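VAO-type flavoprotein oxidase VAO615 (Myceliophthora thermophila, PDB 6F72) probably acts as a secreted oxidoreductase whose bicovalently bound FAD, once reduced, reacts rapidly with molecular oxygen, although no substrate has been identified. Local coordinates at residues E317-W320 against E321-A325; A325-A328 against L329-D332; K427-A430 against V431-D434; E500-Q503 against P504-A508. One frame throughout, in Å; residues are numbered along the deposited sequence.

Interaction 1 (E317-W320 against E321-A325)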
loop_
_atom_site.group_PDB
_atom_site.type_symbol
_atom_site.label_atom_id
_atom_site.label_comp_id
_atom_site.label_asym_id
_atom_site.label_seq_id
_atom_site.Cartn_x
_atom_site.Cartn_y
_atom_site.Cartn_z
ATOM N N GLU A 317 1.727 -6.721 33.072
ATOM C CA GLU A 317 1.688 -5.312 33.446
ATOM C C GLU A 317 3.013 -4.574 33.228
ATOM O O GLU A 317 3.008 -3.428 32.760
ATOM C CB GLU A 317 1.193 -5.142 34.884
ATOM C CG GLU A 317 -0.312 -4.913 34.985
ATOM C CD GLU A 317 -0.760 -3.549 34.447
ATOM O OE1 GLU A 317 0.008 -2.563 34.532
ATOM O OE2 GLU A 317 -1.903 -3.455 33.946
ATOM N N VAL A 318 4.125 -5.233 33.570
ATOM C CA VAL A 318 5.479 -4.685 33.360
ATOM C C VAL A 318 5.801 -4.669 31.863
ATOM O O VAL A 318 6.421 -3.714 31.375
ATOM C CB VAL A 318 6.566 -5.440 34.179
ATOM C CG1 VAL A 318 7.976 -4.980 33.811
ATOM C CG2 VAL A 318 6.347 -5.262 35.682
ATOM N N TYR A 319 5.359 -5.714 31.149
ATOM C CA TYR A 319 5.465 -5.788 29.684
ATOM C C TYR A 319 4.912 -4.538 28.998
ATOM O O TYR A 319 5.595 -3.956 28.161
ATOM C CB TYR A 319 4.788 -7.055 29.119
ATOM C CG TYR A 319 4.582 -7.028 27.608
ATOM C CD1 TYR A 319 5.657 -7.230 26.728
ATOM C CD2 TYR A 319 3.318 -6.776 27.056
ATOM C CE1 TYR A 319 5.476 -7.189 25.346
ATOM C CE2 TYR A 319 3.130 -6.730 25.675
ATOM C CZ TYR A 319 4.208 -6.941 24.827
ATOM O OH TYR A 319 4.019 -6.897 23.464
ATOM N N TRP A 320 3.687 -4.135 29.357
ATOM C CA TRP A 320 3.046 -2.978 28.721
ATOM C C TRP A 320 3.678 -1.633 29.071
ATOM O O TRP A 320 3.668 -0.706 28.255
ATOM C CB TRP A 320 1.533 -2.965 28.940
ATOM C CG TRP A 320 0.848 -3.966 28.073
ATOM C CD1 TRP A 320 0.207 -5.101 28.488
ATOM C CD2 TRP A 320 0.766 -3.961 26.634
ATOM N NE1 TRP A 320 -0.279 -5.794 27.404
ATOM C CE2 TRP A 320 0.043 -5.123 26.256
ATOM C CE3 TRP A 320 1.225 -3.089 25.631
ATOM C CZ2 TRP A 320 -0.234 -5.438 24.914
ATOM C CZ3 TRP A 320 0.950 -3.398 24.298
ATOM C CH2 TRP A 320 0.226 -4.566 23.952
ATOM N N GLU A 321 4.244 -1.548 30.270
ATOM C CA GLU A 321 5.028 -0.389 30.669
ATOM C C GLU A 321 6.337 -0.320 29.880
ATOM O O GLU A 321 6.814 0.780 29.564
ATOM C CB GLU A 321 5.293 -0.407 32.174
ATOM C CG GLU A 321 4.025 -0.210 32.994
ATOM C CD GLU A 321 4.241 -0.291 34.491
ATOM O OE1 GLU A 321 5.333 -0.703 34.947
ATOM O OE2 GLU A 321 3.296 0.068 35.219
ATOM N N ALA A 322 6.892 -1.494 29.558
ATOM C CA ALA A 322 8.142 -1.606 28.812
ATOM C C ALA A 322 7.978 -1.223 27.331
ATOM O O ALA A 322 8.911 -0.699 26.716
ATOM C CB ALA A 322 8.721 -3.006 28.956
ATOM N N VAL A 323 6.783 -1.480 26.793
ATOM C CA VAL A 323 6.375 -1.101 25.429
ATOM C C VAL A 323 6.154 0.417 25.365
ATOM O O VAL A 323 6.660 1.092 24.456
ATOM C CB VAL A 323 5.101 -1.889 24.989
ATOM C CG1 VAL A 323 4.475 -1.320 23.721
ATOM C CG2 VAL A 323 5.405 -3.376 24.827
ATOM N N ALA A 324 5.392 0.937 26.327
ATOM C CA ALA A 324 5.276 2.387 26.576
ATOM C C ALA A 324 6.644 3.095 26.590
ATOM O O ALA A 324 6.807 4.137 25.948
ATOM C CB ALA A 324 4.522 2.642 27.877
ATOM N N ALA A 325 7.611 2.503 27.300
ATOM C CA ALA A 325 8.966 3.054 27.447
ATOM C C ALA A 325 9.803 2.919 26.175
ATOM O O ALA A 325 10.539 3.836 25.828
ATOM C CB ALA A 325 9.677 2.399 28.615
#
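Glu321 begins the second segment, laying its CG against the carbonyl of Glu317, CG to O 3.4 Å, and the backbone bond from Glu321 N to that same oxygen is weak. Its carboxylate stays near that of Glu317, with OE1 of Glu317 4.3 Å from OE2 of Glu321. The two like charges probably repel somewhat, and the salt bridge from Glu317 OE2 to Arg437 should offset this. Ala322 follows with N bonded to Val318 O at 2.9 Å, an i to i+4 bond of the alpha-helix.

Val323 carries the side-chain contact. Its CG2 stands over one face of the Tyr319 ring, 4.0 Å from the centroid and 21° off the normal, which is the geometry of a CH-pi contact. The ring is brought there by a chi1 of 167° in Tyr319, which sets CG opposite the backbone N. Val323 CB lies 4.1 Å from Trp320 CE3, the two side chains running alongside each other. Ala324 N closes the turn on Trp320 O with a nearly straight bond (N-H...O 171°).

Tyr319 OH is bonded to Gly345 O, which fixes the far end of the ring. Trp320 packs on helix 426-439 through Thr433 and Phe436, whereas Ala322 faces Leu374 of helix 360-376 and, together with Val323, Phe309 of strand 302-310.

Interaction 2 (A325-A328 against L329-D332); sequences AFHA and LLPD
Two different first torsions bring Phe326 and Leu330 together: chi1 of 171° in Phe326 swings the ring along the helix beside its own carbonyl carbon, while chi1 of -66° in Leu330 turns CG back beside its backbone N, toward the preceding turn. As a result Leu330 CD2 comes over one face of the Phe326 ring, displaced toward the rim, with CZ to CD2 at 4.2 Å. The other branch, CD1, reaches the His327 ring at 4.2 Å from CD2 of that imidazole. Leu330 CG also rests on the carbonyl of Phe326, 3.4 Å from its O.

The backbone bonding is irregular through this turn. Leu329 N makes only weak bonds to Ala325 O and Phe326 O. Leu330 N keeps only a weak bond to Phe326 O; its better one goes to His327 O, three residues back, with an N-H...O angle of 151° but from above the carbonyl plane, as in a locally tightened turn. Pro331 has no N-H to offer, its CD sitting 3.3 Å from Ala328 O, and Asp332 N also makes no bond to the preceding turn, so the helix is kinked here.

Around the kink, Phe326 meets Tyr342 edge-to-face and also touches the ring of Phe340, both on strand 339-344. Leu330 is shared between Phe370 of helix 360-376 and Met473 and Leu474 of strand 472-480, and His327 packs against Phe436 of helix 426-439.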
loop_
_atom_site.group_PDB
_atom_site.type_symbol
_atom_site.label_atom_id
_atom_site.label_comp_id
_atom_site.label_asym_id
_atom_site.label_seq_id
_atom_site.Cartn_x
_atom_site.Cartn_y
_atom_site.Cartn_z
ATOM N N ALA A 325 7.611 2.503 27.300
ATOM C CA ALA A 325 8.966 3.054 27.447
ATOM C C ALA A 325 9.803 2.919 26.175
ATOM O O ALA A 325 10.539 3.836 25.828
ATOM C CB ALA A 325 9.677 2.399 28.615
ATOM N N PHE A 326 9.704 1.766 25.510
ATOM C CA PHE A 326 10.298 1.543 24.181
ATOM C C PHE A 326 9.874 2.645 23.217
ATOM O O PHE A 326 10.715 3.213 22.502
ATOM C CB PHE A 326 9.870 0.162 23.662
ATOM C CG PHE A 326 10.230 -0.119 22.222
ATOM C CD1 PHE A 326 11.508 -0.562 21.877
ATOM C CD2 PHE A 326 9.266 0.002 21.214
ATOM C CE1 PHE A 326 11.827 -0.846 20.551
ATOM C CE2 PHE A 326 9.578 -0.279 19.886
ATOM C CZ PHE A 326 10.860 -0.708 19.557
ATOM N N HIS A 327 8.570 2.947 23.219
ATOM C CA HIS A 327 8.004 4.018 22.410
ATOM C C HIS A 327 8.597 5.380 22.758
ATOM O O HIS A 327 9.010 6.119 21.859
ATOM C CB HIS A 327 6.496 4.070 22.569
ATOM C CG HIS A 327 5.773 3.019 21.799
ATOM N ND1 HIS A 327 4.468 2.678 22.069
ATOM C CD2 HIS A 327 6.170 2.230 20.771
ATOM C CE1 HIS A 327 4.089 1.724 21.238
ATOM N NE2 HIS A 327 5.099 1.445 20.433
ATOM N N ALA A 328 8.633 5.694 24.057
ATOM C CA ALA A 328 9.215 6.940 24.551
ATOM C C ALA A 328 10.712 7.059 24.234
ATOM O O ALA A 328 11.230 8.169 24.156
ATOM C CB ALA A 328 8.957 7.106 26.052
ATOM N N LEU A 329 11.389 5.927 24.032
ATOM C CA LEU A 329 12.831 5.929 23.755
ATOM C C LEU A 329 13.226 6.065 22.271
ATOM O O LEU A 329 14.400 6.318 21.945
ATOM C CB LEU A 329 13.518 4.722 24.410
ATOM C CG LEU A 329 13.826 4.846 25.912
ATOM C CD1 LEU A 329 14.470 3.565 26.398
ATOM C CD2 LEU A 329 14.720 6.034 26.257
ATOM N N LEU A 330 12.234 5.911 21.390
ATOM C CA LEU A 330 12.423 6.049 19.939
ATOM C C LEU A 330 12.939 7.398 19.417
ATOM O O LEU A 330 13.808 7.382 18.544
ATOM C CB LEU A 330 11.153 5.652 19.177
ATOM C CG LEU A 330 10.710 4.192 19.248
ATOM C CD1 LEU A 330 9.316 4.072 18.672
ATOM C CD2 LEU A 330 11.689 3.271 18.536
ATOM N N PRO A 331 12.408 8.551 19.907
ATOM C CA PRO A 331 12.763 9.862 19.336
ATOM C C PRO A 331 14.211 10.098 18.873
ATOM O O PRO A 331 14.406 10.409 17.700
ATOM C CB PRO A 331 12.364 10.837 20.445
ATOM C CG PRO A 331 11.128 10.216 20.982
ATOM C CD PRO A 331 11.338 8.720 20.917
ATOM N N ASP A 332 15.198 9.929 19.756
ATOM C CA ASP A 332 16.619 10.146 19.401
ATOM C C ASP A 332 17.162 9.124 18.402
ATOM O O ASP A 332 18.048 9.440 17.603
ATOM C CB ASP A 332 17.506 10.146 20.642
ATOM C CG ASP A 332 17.171 11.258 21.594
ATOM O OD1 ASP A 332 16.721 12.336 21.149
ATOM O OD2 ASP A 332 17.361 11.048 22.803
#

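Interaction 3 (K427-A430 against V431-D434). With NAG (2-acetamido-2-deoxy-beta-D-glucopyranose), chain G.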
loop_
_atom_site.group_PDB
_atom_site.type_symbol
_atom_site.label_atom_id
_atom_site.label_comp_id
_atom_site.label_asym_id
_atom_site.label_seq_id
_atom_site.Cartn_x
_atom_site.Cartn_y
_atom_site.Cartn_z
ATOM N N LYS A 427 1.353 10.885 29.980
ATOM C CA LYS A 427 -0.107 10.969 30.079
ATOM C C LYS A 427 -0.813 10.451 28.826
ATOM O O LYS A 427 -1.614 9.527 28.898
ATOM C CB LYS A 427 -0.510 12.422 30.313
ATOM C CG LYS A 427 -1.901 12.639 30.892
ATOM C CD LYS A 427 -1.902 12.727 32.423
ATOM C CE LYS A 427 -0.967 13.788 33.025
ATOM N NZ LYS A 427 -1.011 15.122 32.354
ATOM N N SER A 428 -0.532 11.077 27.690
ATOM C CA SER A 428 -1.113 10.663 26.420
ATOM C C SER A 428 -0.542 9.314 25.944
ATOM O O SER A 428 -1.248 8.546 25.288
ATOM C CB SER A 428 -0.991 11.773 25.369
ATOM O OG SER A 428 0.274 12.410 25.419
ATOM N N ASN A 429 0.711 9.024 26.311
ATOM C CA ASN A 429 1.337 7.728 26.023
ATOM C C ASN A 429 0.660 6.537 26.723
ATOM O O ASN A 429 0.667 5.403 26.204
ATOM C CB ASN A 429 2.827 7.742 26.370
ATOM C CG ASN A 429 3.606 6.671 25.615
ATOM O OD1 ASN A 429 3.245 6.304 24.501
ATOM N ND2 ASN A 429 4.675 6.164 26.225
ATOM N N ALA A 430 0.098 6.799 27.904
ATOM C CA ALA A 430 -0.678 5.799 28.634
ATOM C C ALA A 430 -1.921 5.419 27.828
ATOM O O ALA A 430 -2.202 4.234 27.671
ATOM C CB ALA A 430 -1.048 6.310 30.018
ATOM N N VAL A 431 -2.623 6.421 27.286
ATOM C CA VAL A 431 -3.758 6.198 26.374
ATOM C C VAL A 431 -3.344 5.366 25.138
ATOM O O VAL A 431 -4.035 4.392 24.785
ATOM C CB VAL A 431 -4.457 7.525 25.965
ATOM C CG1 VAL A 431 -5.545 7.288 24.921
ATOM C CG2 VAL A 431 -5.034 8.227 27.186
ATOM N N VAL A 432 -2.216 5.728 24.516
ATOM C CA VAL A 432 -1.657 4.961 23.382
ATOM C C VAL A 432 -1.432 3.501 23.794
ATOM O O VAL A 432 -1.896 2.584 23.100
ATOM C CB VAL A 432 -0.360 5.603 22.806
ATOM C CG1 VAL A 432 0.251 4.742 21.704
ATOM C CG2 VAL A 432 -0.633 7.002 22.268
ATOM N N THR A 433 -0.754 3.292 24.927
ATOM C CA THR A 433 -0.496 1.949 25.462
ATOM C C THR A 433 -1.803 1.187 25.721
ATOM O O THR A 433 -1.932 0.034 25.305
ATOM C CB THR A 433 0.403 1.985 26.716
ATOM O OG1 THR A 433 1.624 2.663 26.399
ATOM C CG2 THR A 433 0.747 0.580 27.193
ATOM N N ASP A 434 -2.773 1.848 26.353
ATOM C CA ASP A 434 -4.097 1.255 26.593
ATOM C C ASP A 434 -4.853 0.864 25.310
ATOM O O ASP A 434 -5.582 -0.139 25.312
ATOM C CB ASP A 434 -4.968 2.143 27.501
ATOM C CG ASP A 434 -4.378 2.326 28.906
ATOM O OD1 ASP A 434 -3.553 1.500 29.363
ATOM O OD2 ASP A 434 -4.740 3.325 29.555
HETATM C C1 NAG G . -10.070 0.131 26.117
HETATM C C2 NAG G . -10.430 1.554 25.639
HETATM C C3 NAG G . -11.557 2.236 26.447
HETATM C C4 NAG G . -12.670 1.270 26.880
HETATM C C5 NAG G . -12.031 0.066 27.587
HETATM C C6 NAG G . -13.044 -0.931 28.147
HETATM C C7 NAG G . -8.636 2.957 24.629
HETATM C C8 NAG G . -7.381 3.718 24.944
HETATM N N2 NAG G . -9.212 2.355 25.682
HETATM O O3 NAG G . -12.149 3.293 25.687
HETATM O O4 NAG G . -13.651 1.935 27.694
HETATM O O5 NAG G . -11.189 -0.608 26.635
HETATM O O6 NAG G . -13.665 -1.650 27.072
HETATM O O7 NAG G . -9.078 2.914 23.487
HETATM O O HOH W 1 2.843 3.673 24.167
#
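Thr433 and Asn429 form the tight side of this turn. The carbonyl oxygen of Asn429 is gripped twice by Thr433, by the backbone N at 2.8 Å and by the hydroxyl OG1 at 2.9 Å. The two donors arrive from opposite faces of the carbonyl plane, the hydroxyl tilted 31° from it. A chi1 of -56° explains the second bond, since it turns OG1 back beside the Thr433 N and toward the preceding turn. One water then links the side chains, donating to Asn429 OD1 and to Thr433 OG1, each at 2.7 Å. The hydroxyl thus gives its proton to the carbonyl and accepts one from the water, while Asn429 ND2 is bonded to Ala324 O. Beside this group the CB of Val432 lies 4.0 Å from Asn429 OD1.

A threonine hydroxyl returning to the carbonyl four residues earlier is a familiar alpha-helical arrangement, and here it lies where helix 426-439 packs against helix 316-335, Thr433 touching Trp320 and Ala324.

On the other side of the turn the backbone stays firmly bonded, Asp434 N meeting Ala430 O with an N-H...O angle of 165°, and Asp434 CG folds back to 3.1 Å from that Ala430 O. The looseness is in the side chains of Lys427, Ala430 and Val431. Lys427 and Ala430 are exposed, and Val431 and Asp434 border the N-acetylglucosamine of the protein's own glycan. Its acetyl methyl C8 is 3.4 Å from Val431 O and 4.0 Å from Val431 CG1, a packing contact.

Interaction 4 (E500-Q503 against P504-A508); sequences ETLQ and PMMDA
Gln503 and Asp507, one helical turn apart, make the polar core of this contact. Gln503 NE2 donates to Asp507 OD1 at 2.8 Å, with an N-H...O angle of 153°. The carboxylate oxygen is met on its syn side, though 30° out of the carboxylate plane, and the acceptor lies close to the amide plane. A bend at chi2 of 67° curls the glutamine over and brings NE2 to Asp507, on the following turn. Met506 CE comes obliquely to the nitrogen side of the amide, 3.7 Å from Gln503 NE2.

The apolar contacts centre on Leu502, where CD1 is 3.7 Å from the methyl CE of Met505 and CG is 3.9 Å from the sulfur SD of Met506, so the leucine is touched by both methionine side chains.

These are i to i+3 and i to i+4 pairings on the last turns of helix 488-508, which is kinked at Pro504 because this residue has no N-H. A wider pi-type turn precedes the proline, whose CG sits 3.6 Å from Glu500 O. Ordinary bonding resumes at the next residue, Met505 N to Thr501 O at 3.2 Å, and continues with Met506 N to Leu502 O.

In the next shell, Asp507 OD2 is bonded by Tyr524 OH and OD1 forms a salt bridge with Arg416, while Gln503 NE2 also donates to Ser415 O. Met505 packs on Leu435 and Ile439 of helix 426-439 and touches a glycan N-acetylglucosamine.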
loop_
_atom_site.group_PDB
_atom_site.type_symbol
_atom_site.label_atom_id
_atom_site.label_comp_id
_atom_site.label_asym_id
_atom_site.label_seq_id
_atom_site.Cartn_x
_atom_site.Cartn_y
_atom_site.Cartn_z
ATOM N N GLU A 500 -16.091 0.412 11.792
ATOM C CA GLU A 500 -16.955 1.210 12.646
ATOM C C GLU A 500 -16.727 1.051 14.148
ATOM O O GLU A 500 -17.269 1.828 14.937
ATOM C CB GLU A 500 -18.429 1.084 12.228
ATOM C CG GLU A 500 -19.113 -0.232 12.539
ATOM C CD GLU A 500 -20.131 -0.617 11.479
ATOM O OE1 GLU A 500 -20.154 0.003 10.400
ATOM O OE2 GLU A 500 -20.912 -1.543 11.719
ATOM N N THR A 501 -15.876 0.098 14.521
ATOM C CA THR A 501 -15.521 -0.131 15.912
ATOM C C THR A 501 -14.030 -0.002 16.132
ATOM O O THR A 501 -13.608 0.835 16.934
ATOM C CB THR A 501 -16.073 -1.487 16.455
ATOM O OG1 THR A 501 -17.491 -1.499 16.321
ATOM C CG2 THR A 501 -15.732 -1.695 17.930
ATOM N N LEU A 502 -13.229 -0.815 15.453
ATOM C CA LEU A 502 -11.796 -0.806 15.719
ATOM C C LEU A 502 -11.103 0.510 15.283
ATOM O O LEU A 502 -10.365 1.111 16.085
ATOM C CB LEU A 502 -11.092 -2.035 15.143
ATOM C CG LEU A 502 -9.583 -2.134 15.412
ATOM C CD1 LEU A 502 -9.245 -2.193 16.895
ATOM C CD2 LEU A 502 -8.993 -3.324 14.706
ATOM N N GLN A 503 -11.343 0.959 14.044
ATOM C CA GLN A 503 -10.747 2.208 13.578
ATOM C C GLN A 503 -11.142 3.438 14.432
ATOM O O GLN A 503 -10.239 4.171 14.843
ATOM C CB GLN A 503 -10.959 2.447 12.065
ATOM C CG GLN A 503 -10.189 3.634 11.497
ATOM C CD GLN A 503 -8.687 3.439 11.517
ATOM O OE1 GLN A 503 -8.165 2.615 10.778
ATOM N NE2 GLN A 503 -7.980 4.208 12.357
ATOM N N PRO A 504 -12.462 3.672 14.700
ATOM C CA PRO A 504 -12.792 4.801 15.596
ATOM C C PRO A 504 -12.196 4.716 17.013
ATOM O O PRO A 504 -11.911 5.767 17.623
ATOM C CB PRO A 504 -14.327 4.782 15.634
ATOM C CG PRO A 504 -14.699 4.223 14.296
ATOM C CD PRO A 504 -13.697 3.118 14.098
ATOM N N MET A 505 -12.014 3.502 17.535
ATOM C CA MET A 505 -11.351 3.321 18.836
ATOM C C MET A 505 -9.904 3.789 18.728
ATOM O O MET A 505 -9.419 4.512 19.599
ATOM C CB MET A 505 -11.409 1.875 19.343
ATOM C CG MET A 505 -10.607 1.649 20.624
ATOM S SD MET A 505 -10.730 0.018 21.385
ATOM C CE MET A 505 -9.619 -0.945 20.365
ATOM N N MET A 506 -9.237 3.369 17.648
ATOM C CA MET A 506 -7.870 3.794 17.336
ATOM C C MET A 506 -7.766 5.309 17.188
ATOM O O MET A 506 -6.819 5.921 17.696
ATOM C CB MET A 506 -7.370 3.114 16.046
ATOM C CG MET A 506 -7.143 1.614 16.169
ATOM S SD MET A 506 -7.161 0.751 14.586
ATOM C CE MET A 506 -5.774 1.547 13.778
ATOM N N ASP A 507 -8.749 5.898 16.496
ATOM C CA ASP A 507 -8.791 7.339 16.221
ATOM C C ASP A 507 -8.878 8.154 17.503
ATOM O O ASP A 507 -8.071 9.049 17.735
ATOM C CB ASP A 507 -9.990 7.684 15.330
ATOM C CG ASP A 507 -9.831 7.206 13.898
ATOM O OD1 ASP A 507 -8.805 6.574 13.550
ATOM O OD2 ASP A 507 -10.771 7.470 13.122
ATOM N N ALA A 508 -9.865 7.823 18.329
ATOM C CA ALA A 508 -10.117 8.494 19.601
ATOM C C ALA A 508 -8.932 8.410 20.576
ATOM O O ALA A 508 -8.694 9.356 21.352
ATOM C CB ALA A 508 -11.385 7.934 20.244
#

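How the interactions relate
Interactions 1 and 2 are consecutive turns of helix 316-335, sharing Ala325, with centres 12 Å apart. Interaction 3, on helix 426-439, touches interaction 1 directly: besides the bond that joins Asn429 to Ala324, Ala324 CB is 3.3 Å from Thr433 OG1. It approaches interaction 2 only to about 4 Å between nearest atoms. Interaction 4, on helix 488-508, comes within about 5 Å of interaction 3, nearest atoms, and both border glycan sugar. From interaction 1 to interaction 4 the centres are 22 Å apart. All four are helical packing; no residue in them forms the bicovalent FAD linkage, made by His157 and Cys222.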